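Local atomic coordinates of ferric-siderophore receptor protein (Streptomyces coelicolor, PDB entry 2X4L), a protein that probably captures ferric siderophores outside the cell membrane as the solute-binding component of an iron-uptake system. Residues A[29-34]-A[156-161]; A[39-44]-A[139-144]. All coordinates share one frame; numbering follows the deposited sequence.

How the interactions relate
Both interactions fasten the N-terminal antiparallel hairpin, strands 29-32 and 38-41, to the lobe built on the parallel sheet that ends in strand 142-146. Their centres lie about 12 Å apart, and each is partly buried. Interaction 1 ties the first hairpin strand and the turn after it to helix 153-165; it is polar, with a salt-bridge network and a bridging water around Arg158, Phe31 being buried and Asp34 and Arg158 partly exposed. Interaction 2 sets the second hairpin strand on the edge strand mainly through aliphatic side chains, Val39 and Val143 buried, Pro141 and Leu41 partly exposed. The two meet directly: Trp29 O bonds Leu41 N, and Asp33 OD2 reaches Ala144 N.

Interaction 1 (A[29-34]-A[156-161]); sequences WSFKDD and LQRMWE
Arg158 reaches from its helix to Lys32 at the end of the strand and Asp34 in the loop after it, where three hydrogen bonds cross. Two belong to a salt bridge with Asp34: NE lies 2.6 Å and NH2 2.8 Å from the same atom, Asp34 OD1. The grip is side-on but skewed, the carboxylate plane turned 54° from the guanidinium, and NH2 comes from above the carboxylate plane. The third bond, nearly straight at 174°, joins Arg158 NH2 to Lys32 O (2.8 Å) on a carbonyl lone pair. Arginine suits the place because its flat, many-donor end can serve a carboxylate and a backbone carbonyl together; its chain, bent at chi2 and chi3, folds back to them. On the helix side Arg158 NH1 meets Glu161 OE1 at 3.3 Å, extending the salt-bridge network, while water 1 links NH1 to Lys32 O.

Phe31 lies against the charged end, its CZ 3.7 Å from Arg158 NH1; the approach is oblique, though ring and guanidinium planes are only 15° apart. Its CE1 approaches Glu161 CB, carbon against carbon.

Strand 29-32 runs nearly antiparallel to the 156-161 part of helix 153-165, and both touch strand 142-146: Phe31 packs on Val143, Met159 on Ile145. Asp34 OD2, in the following loop, accepts from Ser146 N.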
ATOM      1  N   TRP A  29     -27.906   0.671  -3.909  1.00 19.73           N
ATOM      2  CA  TRP A  29     -26.611   0.624  -3.263  1.00 19.67           C
ATOM      3  C   TRP A  29     -26.165   2.010  -2.906  1.00 19.53           C
ATOM      4  O   TRP A  29     -26.275   2.931  -3.751  1.00 21.11           O
ATOM      5  CB  TRP A  29     -25.599   0.089  -4.322  1.00 19.10           C
ATOM      6  CG  TRP A  29     -24.121   0.136  -3.829  1.00 17.06           C
ATOM      7  CD1 TRP A  29     -23.502  -0.719  -2.914  1.00 17.41           C
ATOM      8  CD2 TRP A  29     -23.097   1.066  -4.221  1.00 18.84           C
ATOM      9  NE1 TRP A  29     -22.205  -0.387  -2.762  1.00 14.56           N
ATOM     10  CE2 TRP A  29     -21.941   0.721  -3.512  1.00 15.71           C
ATOM     11  CE3 TRP A  29     -23.053   2.176  -5.093  1.00 19.68           C
ATOM     12  CZ2 TRP A  29     -20.747   1.395  -3.678  1.00 16.77           C
ATOM     13  CZ3 TRP A  29     -21.768   2.855  -5.276  1.00 18.57           C
ATOM     14  CH2 TRP A  29     -20.700   2.471  -4.540  1.00 18.38           C
ATOM     15  N   SER A  30     -25.624   2.172  -1.691  1.00 18.31           N
ATOM     16  CA  SER A  30     -25.164   3.483  -1.215  1.00 17.97           C
ATOM     17  C   SER A  30     -23.802   3.276  -0.522  1.00 17.81           C
ATOM     18  O   SER A  30     -23.583   2.289   0.228  1.00 17.72           O
ATOM     19  CB  SER A  30     -26.249   4.038  -0.268  1.00 21.25           C
ATOM     20  OG  SER A  30     -25.837   5.253   0.289  1.00 26.38           O
ATOM     21  N   PHE A  31     -22.870   4.196  -0.717  1.00 17.30           N
ATOM     22  CA  PHE A  31     -21.658   4.189   0.090  1.00 17.66           C
ATOM     23  C   PHE A  31     -21.145   5.601   0.300  1.00 17.92           C
ATOM     24  O   PHE A  31     -20.954   6.351  -0.669  1.00 17.72           O
ATOM     25  CB  PHE A  31     -20.566   3.378  -0.615  1.00 17.49           C
ATOM     26  CG  PHE A  31     -19.346   3.142   0.259  1.00 15.22           C
ATOM     27  CD1 PHE A  31     -19.428   2.213   1.302  1.00 18.70           C
ATOM     28  CD2 PHE A  31     -18.121   3.810   0.018  1.00 16.78           C
ATOM     29  CE1 PHE A  31     -18.326   1.969   2.120  1.00 19.51           C
ATOM     30  CE2 PHE A  31     -17.100   3.630   0.871  1.00 16.07           C
ATOM     31  CZ  PHE A  31     -17.116   2.681   1.850  1.00 16.86           C
ATOM     32  N   LYS A  32     -20.823   5.957   1.526  1.00 18.66           N
ATOM     33  CA  LYS A  32     -20.254   7.262   1.827  1.00 18.79           C
ATOM     34  C   LYS A  32     -18.721   7.061   1.961  1.00 16.66           C
ATOM     35  O   LYS A  32     -18.286   6.337   2.841  1.00 18.24           O
ATOM     36  CB  LYS A  32     -20.875   7.827   3.084  1.00 19.82           C
ATOM     37  CG  LYS A  32     -20.297   9.228   3.442  1.00 19.86           C
ATOM     38  CD  LYS A  32     -20.944   9.782   4.812  1.00 29.44           C
ATOM     39  CE  LYS A  32     -20.237  11.064   5.289  1.00 32.39           C
ATOM     40  NZ  LYS A  32     -20.842  12.349   4.725  1.00 43.82           N
ATOM     41  N   ASP A  33     -17.941   7.656   1.077  1.00 16.89           N
ATOM     42  CA  ASP A  33     -16.497   7.437   1.121  1.00 14.32           C
ATOM     43  C   ASP A  33     -15.708   8.389   2.033  1.00 16.49           C
ATOM     44  O   ASP A  33     -16.329   9.149   2.835  1.00 16.47           O
ATOM     45  CB  ASP A  33     -15.884   7.480  -0.318  1.00 14.01           C
ATOM     46  CG  ASP A  33     -15.737   8.926  -0.891  1.00 14.49           C
ATOM     47  OD1 ASP A  33     -16.061   9.898  -0.151  1.00 16.95           O
ATOM     48  OD2 ASP A  33     -15.225   9.109  -1.982  1.00 13.35           O
ATOM     49  N   ASP A  34     -14.395   8.338   1.962  1.00 16.12           N
ATOM     50  CA  ASP A  34     -13.561   9.082   2.937  1.00 16.06           C
ATOM     51  C   ASP A  34     -13.310  10.520   2.544  1.00 16.28           C
ATOM     52  O   ASP A  34     -12.561  11.273   3.284  1.00 18.67           O
ATOM     53  CB  ASP A  34     -12.223   8.385   3.154  1.00 14.99           C
ATOM     54  CG  ASP A  34     -12.403   7.109   3.916  1.00 18.19           C
ATOM     55  OD1 ASP A  34     -13.390   6.969   4.713  1.00 19.11           O
ATOM     56  OD2 ASP A  34     -11.476   6.283   3.816  1.00 17.50           O
ATOM     57  N   LEU A 156      -8.494  -0.521   6.420  1.00 15.72           N
ATOM     58  CA  LEU A 156      -8.907  -1.958   6.323  1.00 14.76           C
ATOM     59  C   LEU A 156     -10.370  -2.147   6.645  1.00 17.09           C
ATOM     60  O   LEU A 156     -11.104  -2.858   5.949  1.00 17.10           O
ATOM     61  CB  LEU A 156      -8.058  -2.841   7.237  1.00 15.15           C
ATOM     62  CG  LEU A 156      -6.657  -3.116   6.673  1.00 14.14           C
ATOM     63  CD1 LEU A 156      -5.804  -3.875   7.733  1.00 14.28           C
ATOM     64  CD2 LEU A 156      -6.777  -4.027   5.491  1.00 17.36           C
ATOM     65  N   GLN A 157     -10.809  -1.523   7.714  1.00 18.23           N
ATOM     66  CA  GLN A 157     -12.212  -1.743   8.005  1.00 22.48           C
ATOM     67  C   GLN A 157     -13.090  -0.978   6.999  1.00 21.28           C
ATOM     68  O   GLN A 157     -14.147  -1.531   6.648  1.00 22.25           O
ATOM     69  CB  GLN A 157     -12.473  -1.447   9.405  1.00 27.74           C
ATOM     70  CG  GLN A 157     -12.310  -0.077   9.840  1.00 35.38           C
ATOM     71  CD  GLN A 157     -13.122   0.114  11.110  1.00 48.63           C
ATOM     72  OE1 GLN A 157     -12.557   0.218  12.216  1.00 55.67           O
ATOM     73  NE2 GLN A 157     -14.449   0.080  10.971  1.00 53.19           N
ATOM     74  N   ARG A 158     -12.635   0.191   6.484  1.00 18.80           N
ATOM     75  CA  ARG A 158     -13.443   1.013   5.500  1.00 17.81           C
ATOM     76  C   ARG A 158     -13.585   0.158   4.180  1.00 17.78           C
ATOM     77  O   ARG A 158     -14.652   0.041   3.534  1.00 20.08           O
ATOM     78  CB  ARG A 158     -12.801   2.370   5.190  1.00 20.54           C
ATOM     79  CG  ARG A 158     -12.781   3.404   6.387  1.00 21.33           C
ATOM     80  CD  ARG A 158     -14.211   3.854   6.711  1.00 27.18           C
ATOM     81  NE  ARG A 158     -14.629   4.863   5.720  1.00 25.53           N
ATOM     82  CZ  ARG A 158     -15.784   4.902   5.085  1.00 29.45           C
ATOM     83  NH1 ARG A 158     -16.743   3.956   5.251  1.00 28.53           N
ATOM     84  NH2 ARG A 158     -15.976   5.926   4.281  1.00 24.30           N
ATOM     85  N   MET A 159     -12.473  -0.462   3.730  1.00 16.44           N
ATOM     86  CA  MET A 159     -12.503  -1.338   2.541  1.00 16.88           C
ATOM     87  C   MET A 159     -13.378  -2.590   2.733  1.00 16.30           C
ATOM     88  O   MET A 159     -14.053  -3.056   1.793  1.00 17.84           O
ATOM     89  CB  MET A 159     -11.069  -1.751   2.175  1.00 16.04           C
ATOM     90  CG  MET A 159     -10.971  -2.507   0.790  1.00 14.04           C
ATOM     91  SD  MET A 159     -11.493  -1.464  -0.633  1.00 14.30           S
ATOM     92  CE  MET A 159     -10.030  -0.459  -0.782  1.00 15.86           C
ATOM     93  N   TRP A 160     -13.331  -3.170   3.951  1.00 18.15           N
ATOM     94  CA  TRP A 160     -14.226  -4.260   4.291  1.00 22.37           C
ATOM     95  C   TRP A 160     -15.685  -3.847   4.176  1.00 22.40           C
ATOM     96  O   TRP A 160     -16.503  -4.578   3.566  1.00 22.14           O
ATOM     97  CB  TRP A 160     -13.854  -4.693   5.686  1.00 24.44           C
ATOM     98  CG  TRP A 160     -14.766  -5.575   6.411  1.00 33.01           C
ATOM     99  CD1 TRP A 160     -16.053  -5.318   6.776  1.00 37.71           C
ATOM    100  CD2 TRP A 160     -14.423  -6.820   6.996  1.00 37.54           C
ATOM    101  NE1 TRP A 160     -16.580  -6.371   7.435  1.00 42.71           N
ATOM    102  CE2 TRP A 160     -15.590  -7.305   7.629  1.00 40.39           C
ATOM    103  CE3 TRP A 160     -13.271  -7.609   6.987  1.00 39.99           C
ATOM    104  CZ2 TRP A 160     -15.642  -8.538   8.284  1.00 45.37           C
ATOM    105  CZ3 TRP A 160     -13.295  -8.824   7.662  1.00 43.02           C
ATOM    106  CH2 TRP A 160     -14.494  -9.283   8.305  1.00 47.69           C
ATOM    107  N   GLU A 161     -16.034  -2.690   4.736  1.00 21.56           N
ATOM    108  CA  GLU A 161     -17.420  -2.207   4.608  1.00 22.76           C
ATOM    109  C   GLU A 161     -17.796  -2.044   3.123  1.00 20.89           C
ATOM    110  O   GLU A 161     -18.952  -2.373   2.746  1.00 23.51           O
ATOM    111  CB  GLU A 161     -17.580  -0.867   5.367  1.00 24.26           C
ATOM    112  CG  GLU A 161     -17.373  -1.091   6.860  1.00 29.88           C
ATOM    113  CD  GLU A 161     -17.087   0.170   7.714  1.00 37.10           C
ATOM    114  OE1 GLU A 161     -17.068   1.304   7.179  1.00 33.15           O
ATOM    115  OE2 GLU A 161     -16.964   0.002   8.991  1.00 43.30           O
TER
HETATM  116  O   HOH W   1     -19.313   4.386   4.566  1.00 17.18           O

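Interaction 2 (A[39-44]-A[139-144])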
ATOM      1  N   VAL A  39     -22.198   8.074  -2.600  1.00 20.02           N
ATOM      2  CA  VAL A  39     -22.648   7.637  -3.924  1.00 20.49           C
ATOM      3  C   VAL A  39     -23.859   6.750  -3.740  1.00 19.55           C
ATOM      4  O   VAL A  39     -23.817   5.830  -2.928  1.00 20.38           O
ATOM      5  CB  VAL A  39     -21.499   6.857  -4.634  1.00 20.10           C
ATOM      6  CG1 VAL A  39     -21.990   6.304  -6.003  1.00 19.76           C
ATOM      7  CG2 VAL A  39     -20.257   7.760  -4.759  1.00 22.94           C
ATOM      8  N   LYS A  40     -24.928   7.013  -4.490  1.00 20.45           N
ATOM      9  CA  LYS A  40     -26.162   6.217  -4.439  1.00 23.19           C
ATOM     10  C   LYS A  40     -26.523   5.762  -5.831  1.00 23.98           C
ATOM     11  O   LYS A  40     -26.711   6.605  -6.715  1.00 24.40           O
ATOM     12  CB  LYS A  40     -27.256   7.117  -3.905  1.00 24.89           C
ATOM     13  CG  LYS A  40     -27.042   7.713  -2.519  1.00 29.99           C
ATOM     14  CD  LYS A  40     -28.407   8.366  -2.015  1.00 38.30           C
ATOM     15  CE  LYS A  40     -28.690   9.769  -2.623  1.00 42.34           C
ATOM     16  NZ  LYS A  40     -27.533  10.722  -2.473  1.00 45.99           N
ATOM     17  N   LEU A  41     -26.663   4.448  -6.044  1.00 22.68           N
ATOM     18  CA  LEU A  41     -27.062   3.907  -7.387  1.00 22.93           C
ATOM     19  C   LEU A  41     -28.270   3.062  -7.189  1.00 25.15           C
ATOM     20  O   LEU A  41     -28.539   2.575  -6.093  1.00 23.49           O
ATOM     21  CB  LEU A  41     -25.916   3.070  -7.985  1.00 21.71           C
ATOM     22  CG  LEU A  41     -24.589   3.851  -8.136  1.00 22.83           C
ATOM     23  CD1 LEU A  41     -23.553   2.921  -8.721  1.00 21.58           C
ATOM     24  CD2 LEU A  41     -24.783   5.143  -8.975  1.00 25.83           C
ATOM     25  N   ASP A  42     -29.019   2.865  -8.253  1.00 25.34           N
ATOM     26  CA  ASP A  42     -30.263   2.143  -8.106  1.00 25.76           C
ATOM     27  C   ASP A  42     -29.987   0.650  -7.966  1.00 25.45           C
ATOM     28  O   ASP A  42     -30.867  -0.113  -7.519  1.00 26.57           O
ATOM     29  CB  ASP A  42     -31.068   2.391  -9.360  1.00 28.32           C
ATOM     30  CG  ASP A  42     -31.867   3.666  -9.295  1.00 35.42           C
ATOM     31  OD1 ASP A  42     -31.611   4.500  -8.415  1.00 35.47           O
ATOM     32  OD2 ASP A  42     -32.816   3.825 -10.088  1.00 41.57           O
ATOM     33  N   LYS A  43     -28.798   0.207  -8.397  1.00 23.63           N
ATOM     34  CA  LYS A  43     -28.458  -1.194  -8.211  1.00 24.62           C
ATOM     35  C   LYS A  43     -27.031  -1.241  -7.777  1.00 23.28           C
ATOM     36  O   LYS A  43     -26.314  -0.275  -8.033  1.00 23.75           O
ATOM     37  CB  LYS A  43     -28.600  -1.965  -9.492  1.00 25.99           C
ATOM     38  CG  LYS A  43     -27.783  -1.422 -10.593  1.00 31.75           C
ATOM     39  CD  LYS A  43     -27.886  -2.362 -11.839  1.00 38.90           C
ATOM     40  CE  LYS A  43     -26.621  -2.310 -12.701  1.00 37.98           C
ATOM     41  NZ  LYS A  43     -25.411  -2.793 -11.906  1.00 31.30           N
ATOM     42  N   VAL A  44     -26.598  -2.386  -7.236  1.00 23.41           N
ATOM     43  CA  VAL A  44     -25.204  -2.588  -6.874  1.00 22.96           C
ATOM     44  C   VAL A  44     -24.396  -2.586  -8.162  1.00 22.75           C
ATOM     45  O   VAL A  44     -24.732  -3.316  -9.108  1.00 22.46           O
ATOM     46  CB  VAL A  44     -24.998  -3.944  -6.113  1.00 22.99           C
ATOM     47  CG1 VAL A  44     -23.541  -4.185  -5.816  1.00 24.53           C
ATOM     48  CG2 VAL A  44     -25.785  -3.918  -4.781  1.00 25.98           C
ATOM     49  N   LEU A 139     -17.680   9.874 -16.556  1.00 13.42           N
ATOM     50  CA  LEU A 139     -18.206   8.571 -16.938  1.00 12.16           C
ATOM     51  C   LEU A 139     -18.705   7.686 -15.832  1.00 14.46           C
ATOM     52  O   LEU A 139     -19.511   6.782 -16.073  1.00 14.42           O
ATOM     53  CB  LEU A 139     -17.132   7.814 -17.702  1.00 12.66           C
ATOM     54  CG  LEU A 139     -16.924   8.426 -19.085  1.00 12.96           C
ATOM     55  CD1 LEU A 139     -15.532   8.153 -19.622  1.00 14.29           C
ATOM     56  CD2 LEU A 139     -18.021   7.892 -20.067  1.00 11.25           C
ATOM     57  N   ALA A 140     -18.378   8.022 -14.593  1.00 11.74           N
ATOM     58  CA  ALA A 140     -18.948   7.286 -13.453  1.00 12.62           C
ATOM     59  C   ALA A 140     -18.592   7.954 -12.155  1.00 11.69           C
ATOM     60  O   ALA A 140     -17.528   8.588 -12.067  1.00 11.30           O
ATOM     61  CB  ALA A 140     -18.390   5.797 -13.405  1.00 13.87           C
ATOM     62  N   PRO A 141     -19.392   7.780 -11.083  1.00 11.56           N
ATOM     63  CA  PRO A 141     -19.039   8.334  -9.809  1.00 11.06           C
ATOM     64  C   PRO A 141     -17.784   7.592  -9.266  1.00 11.53           C
ATOM     65  O   PRO A 141     -17.460   6.444  -9.667  1.00 10.93           O
ATOM     66  CB  PRO A 141     -20.274   8.014  -8.882  1.00 13.66           C
ATOM     67  CG  PRO A 141     -20.827   6.859  -9.554  1.00 14.67           C
ATOM     68  CD  PRO A 141     -20.613   6.960 -11.000  1.00 12.05           C
ATOM     69  N   SER A 142     -17.156   8.233  -8.295  1.00 12.07           N
ATOM     70  CA  SER A 142     -16.001   7.658  -7.646  1.00 12.02           C
ATOM     71  C   SER A 142     -16.143   7.499  -6.152  1.00 12.00           C
ATOM     72  O   SER A 142     -16.920   8.268  -5.475  1.00 11.73           O
ATOM     73  CB  SER A 142     -14.731   8.514  -7.924  1.00 12.87           C
ATOM     74  OG  SER A 142     -14.968   9.865  -7.496  1.00 14.20           O
ATOM     75  N   VAL A 143     -15.332   6.587  -5.635  1.00 10.70           N
ATOM     76  CA  VAL A 143     -15.267   6.290  -4.202  1.00 10.78           C
ATOM     77  C   VAL A 143     -13.767   6.278  -3.851  1.00 10.88           C
ATOM     78  O   VAL A 143     -12.964   5.592  -4.540  1.00 12.57           O
ATOM     79  CB  VAL A 143     -15.878   4.862  -3.919  1.00 12.22           C
ATOM     80  CG1 VAL A 143     -15.477   4.415  -2.524  1.00 15.71           C
ATOM     81  CG2 VAL A 143     -17.400   4.852  -4.052  1.00 13.40           C
ATOM     82  N   ALA A 144     -13.385   7.100  -2.879  1.00 12.02           N
ATOM     83  CA  ALA A 144     -12.001   7.123  -2.411  1.00 12.49           C
ATOM     84  C   ALA A 144     -11.936   6.562  -0.953  1.00 12.71           C
ATOM     85  O   ALA A 144     -12.666   7.003  -0.071  1.00 12.90           O
ATOM     86  CB  ALA A 144     -11.471   8.510  -2.444  1.00 13.30           C
TER
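The second strand of the N-terminal hairpin crosses the entry to edge strand 142-146 of the five-stranded parallel sheet, and Val39 has the largest share of the contact. Its side chain crosses that of Pro141 at about a right angle. CG1, placed anti to the backbone N (chi1 176°), lies against the proline ring, 3.8 Å from both Pro141 CB and Pro141 CG. CG2 is also near Pro141 CB, while reaching Ser142 O at 3.5 Å and Val143 CG2 at 4.1 Å. A beta-branched valine fits here because its two methyls can cover the ring and the start of the strand together.

Two residues along the strand, on the same face, Leu41 adds a looser touch, its CD2 4.4 Å from Pro141 CG. The sheet runs 92-95, 67-69, 48-51, 113-118, 142-146, an alpha/beta arrangement in keeping with the solute-binding protein family. Segment 39-44 makes no hydrogen bond with 139-144 and meets it by the methyls of Val39 and Leu41; the hairpin turn, through Asp33 and Asp34, bonds Ala144. Pro141 suits the approach to the strand, since its compact ring gives Val39 and Leu41 an apolar surface. Trp29, from the partner hairpin strand, packs against both Val39 and Leu41, and Phe31 of that strand touches Val143.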